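Local coordinates for protein reducing end xylose-releasing exo-oligoxylanase (Bacillus halodurans, PDB 1WU4) that hydrolyses xylooligosaccharides of three or more units, releasing xylose from the reducing end with inversion of the anomeric configuration, at residues 15-20 against 333-338; 37-42 against 364-369; 48-53 against 60-65; 123-128 against 175-180; 269-274 against 281-286. The protein carries 1 engineered substitution. All blocks are in the same frame, centred on the assembly; numbering follows the deposited sequence.

Interaction 1: 15-20 against 333-338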
# COMPACT_ATOMS: atom_id res chain seq x y z
N ARG A 15 -16.78 7.64 -3.16
CA ARG A 15 -17.76 7.21 -2.17
C ARG A 15 -17.29 7.45 -0.75
O ARG A 15 -16.17 7.09 -0.38
CB ARG A 15 -18.07 5.73 -2.36
CG ARG A 15 -19.19 5.21 -1.46
CD ARG A 15 -19.27 3.69 -1.48
NE ARG A 15 -19.46 3.17 -2.83
CZ ARG A 15 -20.61 3.20 -3.50
NH1 ARG A 15 -21.69 3.74 -2.94
NH2 ARG A 15 -20.68 2.70 -4.72
N ASN A 16 -18.16 8.07 0.05
CA ASN A 16 -17.88 8.31 1.46
C ASN A 16 -18.70 7.21 2.12
O ASN A 16 -19.87 7.41 2.46
CB ASN A 16 -18.40 9.68 1.89
CG ASN A 16 -18.05 10.01 3.33
OD1 ASN A 16 -17.81 9.12 4.14
ND2 ASN A 16 -18.02 11.30 3.65
N LEU A 17 -18.09 6.05 2.28
CA LEU A 17 -18.80 4.92 2.86
C LEU A 17 -19.21 5.16 4.30
O LEU A 17 -20.25 4.69 4.74
CB LEU A 17 -17.96 3.64 2.74
CG LEU A 17 -18.72 2.32 2.96
CD1 LEU A 17 -19.99 2.28 2.12
CD2 LEU A 17 -17.81 1.16 2.61
N PHE A 18 -18.40 5.90 5.06
CA PHE A 18 -18.77 6.20 6.44
C PHE A 18 -20.12 6.91 6.43
O PHE A 18 -21.02 6.57 7.21
CB PHE A 18 -17.75 7.13 7.12
CG PHE A 18 -16.47 6.47 7.54
CD1 PHE A 18 -16.47 5.33 8.32
CD2 PHE A 18 -15.25 7.05 7.20
CE1 PHE A 18 -15.27 4.77 8.78
CE2 PHE A 18 -14.05 6.51 7.65
CZ PHE A 18 -14.06 5.37 8.44
N LYS A 19 -20.25 7.91 5.57
CA LYS A 19 -21.48 8.69 5.47
C LYS A 19 -22.66 7.83 5.03
O LYS A 19 -23.76 7.93 5.58
CB LYS A 19 -21.28 9.85 4.50
CG LYS A 19 -22.49 10.77 4.37
CD LYS A 19 -22.17 11.95 3.46
CE LYS A 19 -23.39 12.84 3.27
NZ LYS A 19 -24.50 12.12 2.60
N GLU A 20 -22.43 6.98 4.03
CA GLU A 20 -23.49 6.12 3.54
C GLU A 20 -23.95 5.13 4.61
O GLU A 20 -25.09 4.66 4.58
CB GLU A 20 -23.03 5.38 2.28
CG GLU A 20 -22.84 6.32 1.09
CD GLU A 20 -22.51 5.60 -0.21
OE1 GLU A 20 -22.39 6.28 -1.25
OE2 GLU A 20 -22.36 4.36 -0.19
N ALA A 333 -15.38 -2.63 -1.77
CA ALA A 333 -15.58 -3.58 -2.86
C ALA A 333 -16.84 -4.42 -2.68
O ALA A 333 -17.16 -5.25 -3.53
CB ALA A 333 -14.36 -4.49 -2.99
N SER A 334 -17.56 -4.21 -1.58
CA SER A 334 -18.79 -4.95 -1.32
C SER A 334 -19.64 -4.11 -0.38
O SER A 334 -19.91 -4.51 0.76
CB SER A 334 -18.49 -6.31 -0.69
OG SER A 334 -19.64 -7.13 -0.68
N VAL A 335 -20.07 -2.95 -0.86
CA VAL A 335 -20.85 -2.03 -0.04
C VAL A 335 -22.17 -2.61 0.47
O VAL A 335 -22.68 -2.17 1.50
CB VAL A 335 -21.13 -0.72 -0.80
CG1 VAL A 335 -19.81 -0.06 -1.18
CG2 VAL A 335 -21.96 -0.99 -2.03
N ASP A 336 -22.71 -3.59 -0.24
CA ASP A 336 -23.96 -4.22 0.16
C ASP A 336 -23.72 -5.60 0.78
O ASP A 336 -24.65 -6.37 0.98
CB ASP A 336 -24.90 -4.36 -1.04
CG ASP A 336 -25.31 -3.02 -1.62
OD1 ASP A 336 -25.85 -2.19 -0.86
OD2 ASP A 336 -25.10 -2.80 -2.83
N GLY A 337 -22.46 -5.89 1.08
CA GLY A 337 -22.11 -7.17 1.66
C GLY A 337 -22.75 -7.37 3.02
O GLY A 337 -23.02 -6.40 3.72
N PRO A 338 -22.99 -8.62 3.43
CA PRO A 338 -23.61 -8.89 4.73
C PRO A 338 -22.84 -8.41 5.96
O PRO A 338 -23.43 -8.17 7.01
CB PRO A 338 -23.80 -10.41 4.71
CG PRO A 338 -22.70 -10.89 3.81
CD PRO A 338 -22.72 -9.87 2.70
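Arg15, whose side chain lies against Val335, forms a salt bridge to Glu20 at its far end, NH1 standing 2.9 Å from Glu20 OE2. The oxygen offers its syn lone pair and sits close to the guanidinium plane, so the carboxylate takes the edge of the group and leaves a face to Val335. Val335 CG1 comes over that face, 3.6 Å from Arg15 NE, and also packs on Arg15 CD at 3.8 Å. The arginine chain runs out extended and then bends at chi3 (-57°), which turns the guanidinium back toward Glu20 at the far end of the short helix 17-20. The same methyl, CG1 of Val335, reaches Leu17 CD1 at 4.0 Å; a short, stiff valine suits the place, since its CG1 methyl fits between the arginine and Leu17. Val335 is carried out on a type I turn, Ser334 to Gly337, while the facing helix 17-20 is started by Asn16, whose OD1 accepts from Lys19 N as an N-cap. Behind Leu17 stands Leu372 of helix 358-372, so this corner joins the N-terminal part of the chain to its C-terminal helices. With an alanine in place of Arg15, Glu20 would probably lose its charged mate and Val335 CG1 the surface it rests on. The contact thus pairs a flat cation's apolar face with a methyl group and keeps its polar edge for a carboxylate near solvent.

Interaction 2: 37-42 against 364-369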
# COMPACT_ATOMS: atom_id res chain seq x y z
N GLU A 37 -3.49 13.98 12.46
CA GLU A 37 -2.74 14.70 13.49
C GLU A 37 -2.01 13.79 14.47
O GLU A 37 -0.90 14.10 14.90
CB GLU A 37 -3.67 15.65 14.26
CG GLU A 37 -4.07 16.89 13.48
CD GLU A 37 -2.87 17.70 13.02
OE1 GLU A 37 -1.94 17.90 13.83
OE2 GLU A 37 -2.86 18.13 11.85
N GLN A 38 -2.63 12.67 14.84
CA GLN A 38 -1.98 11.76 15.77
C GLN A 38 -0.72 11.17 15.16
O GLN A 38 0.27 10.93 15.86
CB GLN A 38 -2.92 10.63 16.17
CG GLN A 38 -3.99 11.03 17.17
CD GLN A 38 -4.47 9.85 17.98
OE1 GLN A 38 -3.67 9.16 18.62
NE2 GLN A 38 -5.77 9.61 17.96
N LEU A 39 -0.74 10.94 13.85
CA LEU A 39 0.39 10.35 13.14
C LEU A 39 1.45 11.33 12.66
O LEU A 39 2.64 11.03 12.70
CB LEU A 39 -0.11 9.54 11.94
CG LEU A 39 -0.63 8.12 12.16
CD1 LEU A 39 -1.66 8.09 13.27
CD2 LEU A 39 -1.23 7.61 10.86
N PHE A 40 1.01 12.51 12.22
CA PHE A 40 1.93 13.51 11.69
C PHE A 40 2.13 14.75 12.56
O PHE A 40 2.91 15.63 12.21
CB PHE A 40 1.47 13.92 10.29
CG PHE A 40 1.69 12.86 9.25
CD1 PHE A 40 2.81 12.88 8.44
CD2 PHE A 40 0.79 11.80 9.12
CE1 PHE A 40 3.06 11.87 7.51
CE2 PHE A 40 1.02 10.78 8.20
CZ PHE A 40 2.16 10.81 7.39
N GLY A 41 1.44 14.80 13.70
CA GLY A 41 1.58 15.94 14.59
C GLY A 41 2.79 15.79 15.50
O GLY A 41 3.49 14.79 15.44
N ASP A 42 3.03 16.78 16.35
CA ASP A 42 4.17 16.72 17.26
C ASP A 42 3.79 16.16 18.62
O ASP A 42 3.74 16.88 19.61
CB ASP A 42 4.78 18.12 17.44
CG ASP A 42 3.78 19.12 17.99
OD1 ASP A 42 4.19 20.28 18.22
OD2 ASP A 42 2.60 18.76 18.17
N LEU A 364 -1.90 1.56 7.95
CA LEU A 364 -3.07 0.91 7.38
C LEU A 364 -4.34 1.63 7.84
O LEU A 364 -5.29 1.78 7.08
CB LEU A 364 -3.11 -0.57 7.79
CG LEU A 364 -2.32 -1.57 6.93
CD1 LEU A 364 -0.94 -1.03 6.61
CD2 LEU A 364 -2.22 -2.89 7.67
N TYR A 365 -4.32 2.08 9.09
CA TYR A 365 -5.44 2.79 9.69
C TYR A 365 -5.72 4.10 8.94
O TYR A 365 -6.86 4.36 8.55
CB TYR A 365 -5.10 3.07 11.16
CG TYR A 365 -6.26 3.48 12.04
CD1 TYR A 365 -6.67 2.66 13.09
CD2 TYR A 365 -6.90 4.70 11.87
CE1 TYR A 365 -7.68 3.05 13.96
CE2 TYR A 365 -7.92 5.11 12.74
CZ TYR A 365 -8.29 4.28 13.78
OH TYR A 365 -9.26 4.70 14.66
N LEU A 366 -4.69 4.91 8.73
CA LEU A 366 -4.90 6.18 8.02
C LEU A 366 -5.37 5.95 6.59
O LEU A 366 -6.24 6.68 6.10
CB LEU A 366 -3.63 7.04 8.05
CG LEU A 366 -3.75 8.40 7.32
CD1 LEU A 366 -4.93 9.19 7.86
CD2 LEU A 366 -2.47 9.19 7.50
N PHE A 367 -4.80 4.97 5.90
CA PHE A 367 -5.23 4.70 4.53
C PHE A 367 -6.72 4.35 4.51
O PHE A 367 -7.47 4.83 3.66
CB PHE A 367 -4.43 3.55 3.90
CG PHE A 367 -3.07 3.96 3.40
CD1 PHE A 367 -2.89 5.15 2.70
CD2 PHE A 367 -1.98 3.12 3.59
CE1 PHE A 367 -1.64 5.50 2.19
CE2 PHE A 367 -0.72 3.46 3.09
CZ PHE A 367 -0.55 4.65 2.39
N ALA A 368 -7.16 3.53 5.47
CA ALA A 368 -8.56 3.15 5.54
C ALA A 368 -9.45 4.34 5.89
O ALA A 368 -10.57 4.46 5.38
CB ALA A 368 -8.74 2.05 6.58
N MET A 369 -8.96 5.23 6.74
CA MET A 369 -9.72 6.42 7.12
C MET A 369 -9.90 7.31 5.89
O MET A 369 -10.97 7.88 5.67
CB MET A 369 -9.01 7.20 8.22
CG MET A 369 -9.93 8.07 9.05
SD MET A 369 -11.17 7.10 9.96
CE MET A 369 -10.36 6.93 11.54
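Two helices of the (alpha/alpha)6 barrel, 25-40 and 358-372, meet here through Leu39 and Phe40 at the end of the first and Leu366 in the middle of the second. Leu366 carries its whole side of the contact. Its CB receives Leu39 CD2 at 3.7 Å, and its own CD2 lies 3.9 Å from that same Leu39 methyl; the two leucines lie alongside, pointing opposite ways. The CG of Leu366 stands anti to the backbone N (chi1 180°), which sends CD2 on to the ring of Phe40, 3.9 Å from CE2; these two side chains run at about a right angle. All three residues are buried, and branched or aromatic hydrocarbon is what fits between helices in the core of such a barrel, where a polar group would need a partner. Residues with more than 320 others between them in the chain are thereby brought together: helix 25-40 comes early, helix 358-372 late, so the packing joins the two ends of the fold. Met78 of helix 69-81 touches both Phe40 and Leu366, adding a third helix to the cluster. The Phe40 ring is also stacked on Trp36, one turn back along its own helix, and meets Tyr49 beyond the helix end. The helix stops just after Phe40, with Gly41 the first residue to leave helical geometry, and the chain then turns toward the strand carrying Tyr49.

Interaction 3: 48-53 against 60-65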
# COMPACT_ATOMS: atom_id res chain seq x y z
N ILE A 48 4.16 8.83 13.94
CA ILE A 48 5.13 8.05 13.18
C ILE A 48 6.00 8.89 12.24
O ILE A 48 6.95 8.39 11.65
CB ILE A 48 4.43 6.96 12.35
CG1 ILE A 48 3.43 7.60 11.38
CG2 ILE A 48 3.71 5.99 13.28
CD1 ILE A 48 2.70 6.62 10.49
N TYR A 49 5.66 10.17 12.09
CA TYR A 49 6.41 11.07 11.22
C TYR A 49 7.31 11.98 12.04
O TYR A 49 6.87 12.62 13.00
CB TYR A 49 5.44 11.92 10.39
CG TYR A 49 6.08 13.09 9.67
CD1 TYR A 49 7.01 12.90 8.64
CD2 TYR A 49 5.77 14.40 10.03
CE1 TYR A 49 7.60 13.98 7.99
CE2 TYR A 49 6.35 15.49 9.39
CZ TYR A 49 7.27 15.27 8.37
OH TYR A 49 7.85 16.34 7.74
N TYR A 50 8.59 12.05 11.66
CA TYR A 50 9.57 12.87 12.36
C TYR A 50 10.24 13.87 11.43
O TYR A 50 10.71 13.52 10.35
CB TYR A 50 10.62 11.97 13.01
CG TYR A 50 10.05 11.09 14.09
CD1 TYR A 50 9.99 11.52 15.41
CD2 TYR A 50 9.53 9.83 13.78
CE1 TYR A 50 9.42 10.72 16.40
CE2 TYR A 50 8.96 9.03 14.76
CZ TYR A 50 8.90 9.48 16.07
OH TYR A 50 8.33 8.69 17.04
N GLU A 51 10.27 15.13 11.86
CA GLU A 51 10.87 16.19 11.07
C GLU A 51 12.32 16.42 11.49
O GLU A 51 12.64 16.43 12.67
CB GLU A 51 10.06 17.47 11.24
CG GLU A 51 9.80 18.22 9.95
CD GLU A 51 8.55 19.07 10.02
OE1 GLU A 51 8.48 19.98 10.87
OE2 GLU A 51 7.62 18.81 9.22
N VAL A 52 13.20 16.59 10.50
CA VAL A 52 14.61 16.82 10.75
C VAL A 52 15.06 18.08 10.02
O VAL A 52 14.92 18.17 8.80
CB VAL A 52 15.47 15.62 10.27
CG1 VAL A 52 16.94 15.88 10.58
CG2 VAL A 52 15.00 14.34 10.94
N GLY A 53 15.59 19.04 10.76
CA GLY A 53 16.03 20.28 10.14
C GLY A 53 14.86 20.98 9.48
O GLY A 53 13.73 20.89 9.96
N LEU A 60 9.07 6.62 10.89
CA LEU A 60 9.84 5.63 11.62
C LEU A 60 9.07 4.37 11.92
O LEU A 60 7.94 4.42 12.42
CB LEU A 60 10.32 6.25 12.94
CG LEU A 60 11.15 5.36 13.88
CD1 LEU A 60 12.54 5.15 13.28
CD2 LEU A 60 11.25 6.03 15.24
N ASP A 61 9.66 3.22 11.60
CA ASP A 61 9.03 1.96 11.93
C ASP A 61 9.38 1.91 13.41
O ASP A 61 10.45 1.43 13.79
CB ASP A 61 9.68 0.78 11.20
CG ASP A 61 9.05 -0.55 11.58
OD1 ASP A 61 8.75 -0.74 12.78
OD2 ASP A 61 8.86 -1.40 10.69
N THR A 62 8.49 2.45 14.22
CA THR A 62 8.70 2.53 15.66
C THR A 62 9.10 1.22 16.32
O THR A 62 9.85 1.22 17.30
CB THR A 62 7.43 3.07 16.34
OG1 THR A 62 6.30 2.27 15.97
CG2 THR A 62 7.17 4.51 15.92
N GLY A 63 8.62 0.10 15.79
CA GLY A 63 8.94 -1.19 16.37
C GLY A 63 10.32 -1.74 16.05
O GLY A 63 10.97 -2.33 16.90
N ASN A 64 10.76 -1.54 14.81
CA ASN A 64 12.06 -2.05 14.38
C ASN A 64 13.16 -0.99 14.44
O ASN A 64 14.31 -1.26 14.10
CB ASN A 64 11.95 -2.62 12.97
CG ASN A 64 11.05 -3.83 12.90
OD1 ASN A 64 11.32 -4.85 13.54
ND2 ASN A 64 9.97 -3.73 12.14
N LEU A 65 12.79 0.21 14.87
CA LEU A 65 13.73 1.32 14.99
C LEU A 65 14.51 1.60 13.71
O LEU A 65 15.72 1.82 13.73
CB LEU A 65 14.71 1.07 16.14
CG LEU A 65 14.08 0.97 17.53
CD1 LEU A 65 15.17 0.76 18.57
CD2 LEU A 65 13.30 2.25 17.84
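Tyr50, packed on Leu60, leaves its strand with CB directed toward residues 60-65, and CG stands anti to the carbonyl carbon (chi1 -65°), which sets the CD2-CE2 side of the ring obliquely against Leu60. Moving outward, CD2 lies 3.8 Å from Leu60 CB. The next ring carbon, CE2, makes the tightest approach, 3.6 Å to the same Leu60 CB, and at 3.8 Å it also reaches the methyl Leu60 CD2. At the tip, OH comes no nearer than 4.5 Å to Thr62 CG2, a loose contact with an apolar branch. The backbone here is an antiparallel beta hairpin, strand 49-52 against 56-59. Its pairing carries on past the strand ends: Leu60 N donates to Ile48 O at 2.9 Å, nearly in line with the carbonyl bond, two residues on from the place where Tyr50 bonds with Tyr58. A broad aromatic suits the strand because it covers the leucine that follows the hairpin. Thr62 turns its OG1 to Asn356 O, leaving its methyl for the tyrosine. Beyond Leu60 the loop is held by Asp61, an Asx motif in which OD1 accepts from Asn64 N at 3.0 Å while OD2 takes Asn64 ND2, in the plane of that amide.

Interaction 4: 123-128 against 175-180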
# COMPACT_ATOMS: atom_id res chain seq x y z
N TRP A 123 21.27 -3.26 0.86
CA TRP A 123 21.32 -2.66 -0.46
C TRP A 123 20.26 -3.33 -1.33
O TRP A 123 20.29 -3.24 -2.55
CB TRP A 123 22.71 -2.80 -1.08
CG TRP A 123 23.66 -1.71 -0.69
CD1 TRP A 123 23.62 -0.95 0.45
CD2 TRP A 123 24.82 -1.28 -1.42
NE1 TRP A 123 24.69 -0.08 0.48
CE2 TRP A 123 25.44 -0.26 -0.65
CE3 TRP A 123 25.40 -1.66 -2.64
CZ2 TRP A 123 26.61 0.38 -1.07
CZ3 TRP A 123 26.56 -1.02 -3.05
CH2 TRP A 123 27.16 -0.01 -2.27
N GLY A 124 19.33 -4.01 -0.68
CA GLY A 124 18.24 -4.66 -1.39
C GLY A 124 16.99 -3.81 -1.26
O GLY A 124 16.75 -3.22 -0.21
N PRO A 125 16.18 -3.72 -2.32
CA PRO A 125 14.94 -2.93 -2.31
C PRO A 125 13.69 -3.74 -2.01
O PRO A 125 13.72 -4.97 -1.95
CB PRO A 125 14.90 -2.36 -3.72
CG PRO A 125 15.38 -3.55 -4.52
CD PRO A 125 16.54 -4.09 -3.70
N ALA A 126 12.58 -3.03 -1.80
CA ALA A 126 11.28 -3.65 -1.54
C ALA A 126 10.34 -3.06 -2.58
O ALA A 126 9.93 -1.90 -2.47
CB ALA A 126 10.81 -3.31 -0.13
N PRO A 127 9.98 -3.84 -3.61
CA PRO A 127 9.09 -3.40 -4.69
C PRO A 127 7.82 -2.64 -4.31
O PRO A 127 7.40 -1.75 -5.06
CB PRO A 127 8.79 -4.69 -5.45
CG PRO A 127 10.08 -5.43 -5.32
CD PRO A 127 10.45 -5.22 -3.86
N ASP A 128 7.21 -2.97 -3.18
CA ASP A 128 5.99 -2.25 -2.81
C ASP A 128 6.30 -0.79 -2.47
O ASP A 128 5.43 0.08 -2.56
CB ASP A 128 5.24 -2.97 -1.67
CG ASP A 128 6.04 -3.10 -0.39
OD1 ASP A 128 7.27 -3.30 -0.44
OD2 ASP A 128 5.41 -3.03 0.70
N HIS A 175 18.28 -6.39 -12.27
CA HIS A 175 17.09 -7.15 -12.63
C HIS A 175 15.85 -6.29 -12.44
O HIS A 175 15.83 -5.40 -11.59
CB HIS A 175 16.97 -8.41 -11.77
CG HIS A 175 18.19 -9.28 -11.81
ND1 HIS A 175 19.39 -8.90 -11.26
CD2 HIS A 175 18.38 -10.52 -12.33
CE1 HIS A 175 20.28 -9.87 -11.44
NE2 HIS A 175 19.69 -10.86 -12.09
N PRO A 176 14.80 -6.54 -13.23
CA PRO A 176 13.56 -5.77 -13.11
C PRO A 176 12.74 -6.19 -11.90
O PRO A 176 12.99 -7.25 -11.31
CB PRO A 176 12.85 -6.08 -14.42
CG PRO A 176 13.21 -7.53 -14.64
CD PRO A 176 14.70 -7.54 -14.31
N MET A 177 11.78 -5.36 -11.51
CA MET A 177 10.92 -5.68 -10.37
C MET A 177 9.65 -6.39 -10.81
O MET A 177 8.85 -6.81 -9.97
CB MET A 177 10.58 -4.42 -9.58
CG MET A 177 11.74 -3.90 -8.76
SD MET A 177 11.27 -2.56 -7.68
CE MET A 177 12.61 -2.58 -6.50
N TRP A 178 9.46 -6.49 -12.12
CA TRP A 178 8.32 -7.19 -12.70
C TRP A 178 8.88 -8.24 -13.64
O TRP A 178 9.85 -7.98 -14.35
CB TRP A 178 7.44 -6.23 -13.52
CG TRP A 178 6.34 -5.59 -12.75
CD1 TRP A 178 5.02 -5.93 -12.77
CD2 TRP A 178 6.46 -4.50 -11.83
NE1 TRP A 178 4.31 -5.13 -11.91
CE2 TRP A 178 5.17 -4.24 -11.32
CE3 TRP A 178 7.54 -3.73 -11.39
CZ2 TRP A 178 4.93 -3.23 -10.39
CZ3 TRP A 178 7.30 -2.73 -10.45
CH2 TRP A 178 6.00 -2.49 -9.96
N ASN A 179 8.29 -9.43 -13.63
CA ASN A 179 8.73 -10.47 -14.54
C ASN A 179 8.14 -10.03 -15.88
O ASN A 179 6.94 -9.81 -15.99
CB ASN A 179 8.19 -11.83 -14.12
CG ASN A 179 8.53 -12.92 -15.10
OD1 ASN A 179 7.94 -13.00 -16.18
ND2 ASN A 179 9.48 -13.77 -14.74
N ARG A 180 9.00 -9.89 -16.89
CA ARG A 180 8.56 -9.43 -18.20
C ARG A 180 7.62 -10.38 -18.95
O ARG A 180 6.83 -9.94 -19.78
CB ARG A 180 9.78 -9.13 -19.07
CG ARG A 180 10.67 -8.03 -18.52
CD ARG A 180 9.96 -6.68 -18.54
NE ARG A 180 9.79 -6.18 -19.90
CZ ARG A 180 10.79 -5.78 -20.68
NH1 ARG A 180 10.54 -5.33 -21.91
NH2 ARG A 180 12.04 -5.81 -20.23
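The backbones come closest at Pro127 and Met177, whose CA atoms are 6.4 Å apart, where residues 123-128 run into the start of helix 127-144 and residues 175-180 pass by as irregular loop. Met177 spans the gap. Its CG stands anti to the carbonyl carbon (chi1 -74°), and the extended chain beyond carries the thioether to both prolines in turn. The sulfur rests on Pro127, 3.8 Å from its CA and 3.9 Å from its CG. Further out, the methyl CE lies against the Pro125 ring, 3.5 Å from CG and 3.6 Å from CB. Ala126, between the two prolines, is the N-cap residue, and proline suits the first helical turn after it because its missing N-H costs no helix bond there. The side chain of Pro127 is about 9 Å from that of Glu70, the probable proton donor. All three contact residues are buried, and their union is purely apolar: a flexible, polarisable thioether moulds itself to two rigid rings, so that between these two segments the loop is held to the helix start by dispersion and fit of shape.

Interaction 5: 269-274 against 281-286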
# COMPACT_ATOMS: atom_id res chain seq x y z
N ALA A 269 -7.57 -4.41 1.53
CA ALA A 269 -7.55 -2.96 1.34
C ALA A 269 -7.33 -2.60 -0.12
O ALA A 269 -8.00 -1.71 -0.65
CB ALA A 269 -6.46 -2.33 2.20
N ASN A 270 -6.39 -3.29 -0.77
CA ASN A 270 -6.08 -3.05 -2.17
C ASN A 270 -7.29 -3.35 -3.06
O ASN A 270 -7.56 -2.63 -4.02
CB ASN A 270 -4.90 -3.92 -2.63
CG ASN A 270 -3.61 -3.57 -1.93
OD1 ASN A 270 -3.42 -2.44 -1.47
ND2 ASN A 270 -2.70 -4.54 -1.86
N ILE A 271 -7.99 -4.43 -2.74
CA ILE A 271 -9.17 -4.80 -3.51
C ILE A 271 -10.25 -3.73 -3.34
O ILE A 271 -10.94 -3.38 -4.29
CB ILE A 271 -9.69 -6.18 -3.06
CG1 ILE A 271 -8.69 -7.26 -3.50
CG2 ILE A 271 -11.07 -6.47 -3.65
CD1 ILE A 271 -9.00 -8.64 -2.99
N GLY A 272 -10.37 -3.20 -2.13
CA GLY A 272 -11.35 -2.16 -1.88
C GLY A 272 -11.04 -0.89 -2.65
O GLY A 272 -11.93 -0.29 -3.26
N LEU A 273 -9.78 -0.46 -2.65
CA LEU A 273 -9.42 0.76 -3.35
C LEU A 273 -9.55 0.61 -4.87
O LEU A 273 -9.99 1.53 -5.55
CB LEU A 273 -8.01 1.21 -2.98
CG LEU A 273 -7.65 2.62 -3.47
CD1 LEU A 273 -8.62 3.64 -2.88
CD2 LEU A 273 -6.22 2.96 -3.05
N ASP A 274 -9.16 -0.55 -5.39
CA ASP A 274 -9.27 -0.79 -6.83
C ASP A 274 -10.74 -0.75 -7.24
O ASP A 274 -11.08 -0.21 -8.29
CB ASP A 274 -8.64 -2.15 -7.19
CG ASP A 274 -8.71 -2.46 -8.69
OD1 ASP A 274 -8.55 -1.53 -9.50
OD2 ASP A 274 -8.93 -3.63 -9.04
N SER A 281 -16.57 -5.43 -9.02
CA SER A 281 -16.60 -6.63 -9.83
C SER A 281 -17.21 -7.73 -8.99
O SER A 281 -17.19 -7.67 -7.76
CB SER A 281 -15.18 -7.03 -10.27
OG SER A 281 -14.40 -7.46 -9.17
N GLU A 282 -17.77 -8.74 -9.65
CA GLU A 282 -18.39 -9.84 -8.94
C GLU A 282 -17.35 -10.54 -8.07
O GLU A 282 -17.60 -10.85 -6.91
CB GLU A 282 -19.00 -10.84 -9.93
CG GLU A 282 -19.90 -11.87 -9.29
CD GLU A 282 -21.21 -11.28 -8.80
OE1 GLU A 282 -22.01 -12.03 -8.19
OE2 GLU A 282 -21.44 -10.07 -9.02
N TRP A 283 -16.17 -10.79 -8.64
CA TRP A 283 -15.12 -11.47 -7.90
C TRP A 283 -14.68 -10.70 -6.66
O TRP A 283 -14.54 -11.29 -5.59
CB TRP A 283 -13.88 -11.71 -8.78
CG TRP A 283 -12.83 -12.49 -8.05
CD1 TRP A 283 -12.73 -13.85 -7.98
CD2 TRP A 283 -11.80 -11.96 -7.21
NE1 TRP A 283 -11.70 -14.20 -7.13
CE2 TRP A 283 -11.11 -13.06 -6.64
CE3 TRP A 283 -11.39 -10.67 -6.87
CZ2 TRP A 283 -10.04 -12.91 -5.76
CZ3 TRP A 283 -10.32 -10.51 -5.98
CH2 TRP A 283 -9.66 -11.63 -5.44
N SER A 284 -14.47 -9.40 -6.79
CA SER A 284 -14.04 -8.60 -5.65
C SER A 284 -15.06 -8.56 -4.52
O SER A 284 -14.69 -8.68 -3.36
CB SER A 284 -13.71 -7.17 -6.10
OG SER A 284 -12.59 -7.18 -6.96
N ALA A 285 -16.33 -8.41 -4.87
CA ALA A 285 -17.38 -8.38 -3.85
C ALA A 285 -17.43 -9.72 -3.13
O ALA A 285 -17.52 -9.79 -1.91
CB ALA A 285 -18.73 -8.07 -4.49
N GLU A 286 -17.36 -10.80 -3.90
CA GLU A 286 -17.40 -12.14 -3.33
C GLU A 286 -16.17 -12.43 -2.47
O GLU A 286 -16.27 -13.09 -1.44
CB GLU A 286 -17.52 -13.18 -4.45
CG GLU A 286 -18.89 -13.14 -5.13
CD GLU A 286 -18.93 -13.90 -6.45
OE1 GLU A 286 -20.02 -14.00 -7.03
OE2 GLU A 286 -17.87 -14.38 -6.90
O HOH W 1 -11.34 -4.73 -6.72
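Before Trp283 and Ser284 lean on Ile271, helix 282-295 opens with Ser281 as its N-cap, OG accepting from Ser284 N at 3.1 Å; serine suits the spot because its short hydroxyl reaches back to a bare helix N-H. Trp283 follows, its CG anti to the backbone N (chi1 -176°), which brings the six-membered ring to Ile271: CD1 lies 3.8 Å from CZ3 and 3.9 Å from CH2. Next, Ser284 offers CB to Ile271 CG2 at 3.7 Å. Its OG, in plane at the edge of the indole, holds a water at 2.8 Å, and that water donates to Ile271 O, also at 2.8 Å, so the helices are joined by a polar bridge beside the apolar one. An alanine at Ile271 would remove both branches and would probably leave the Trp283 ring freer to shift and a gap beside Ser284 CB. Helices 265-278 and 282-295, consecutive and running in roughly opposite directions, form the kind of helical hairpin from which an (alpha/alpha)6 barrel is built.

How the interactions relate
Along the chain, interactions 1 and 2 interlock, their segments alternating, and each ties an early helix region to the late part of the chain; interactions 3, 4 and 5 follow in series inside both loops. Interactions 1 and 5 are neighbours, their centres 12 Å apart, with Ala333 packing on Ala285 and on the Ile271-Gly272 backbone. Interactions 2 and 3 form a second pair, 13 Å between centres, where Leu39 O probably accepts from Ile48 N as helix 25-40 hands over to strand 49-52. Phe18 on Met369 connects interactions 1 and 2. Interaction 4 stands apart, its centre 35 Å from that of interaction 1, across the barrel. Interactions 1 and 2 thus join the chain's two ends, while 3, 4 and 5 pack parts nearer in sequence.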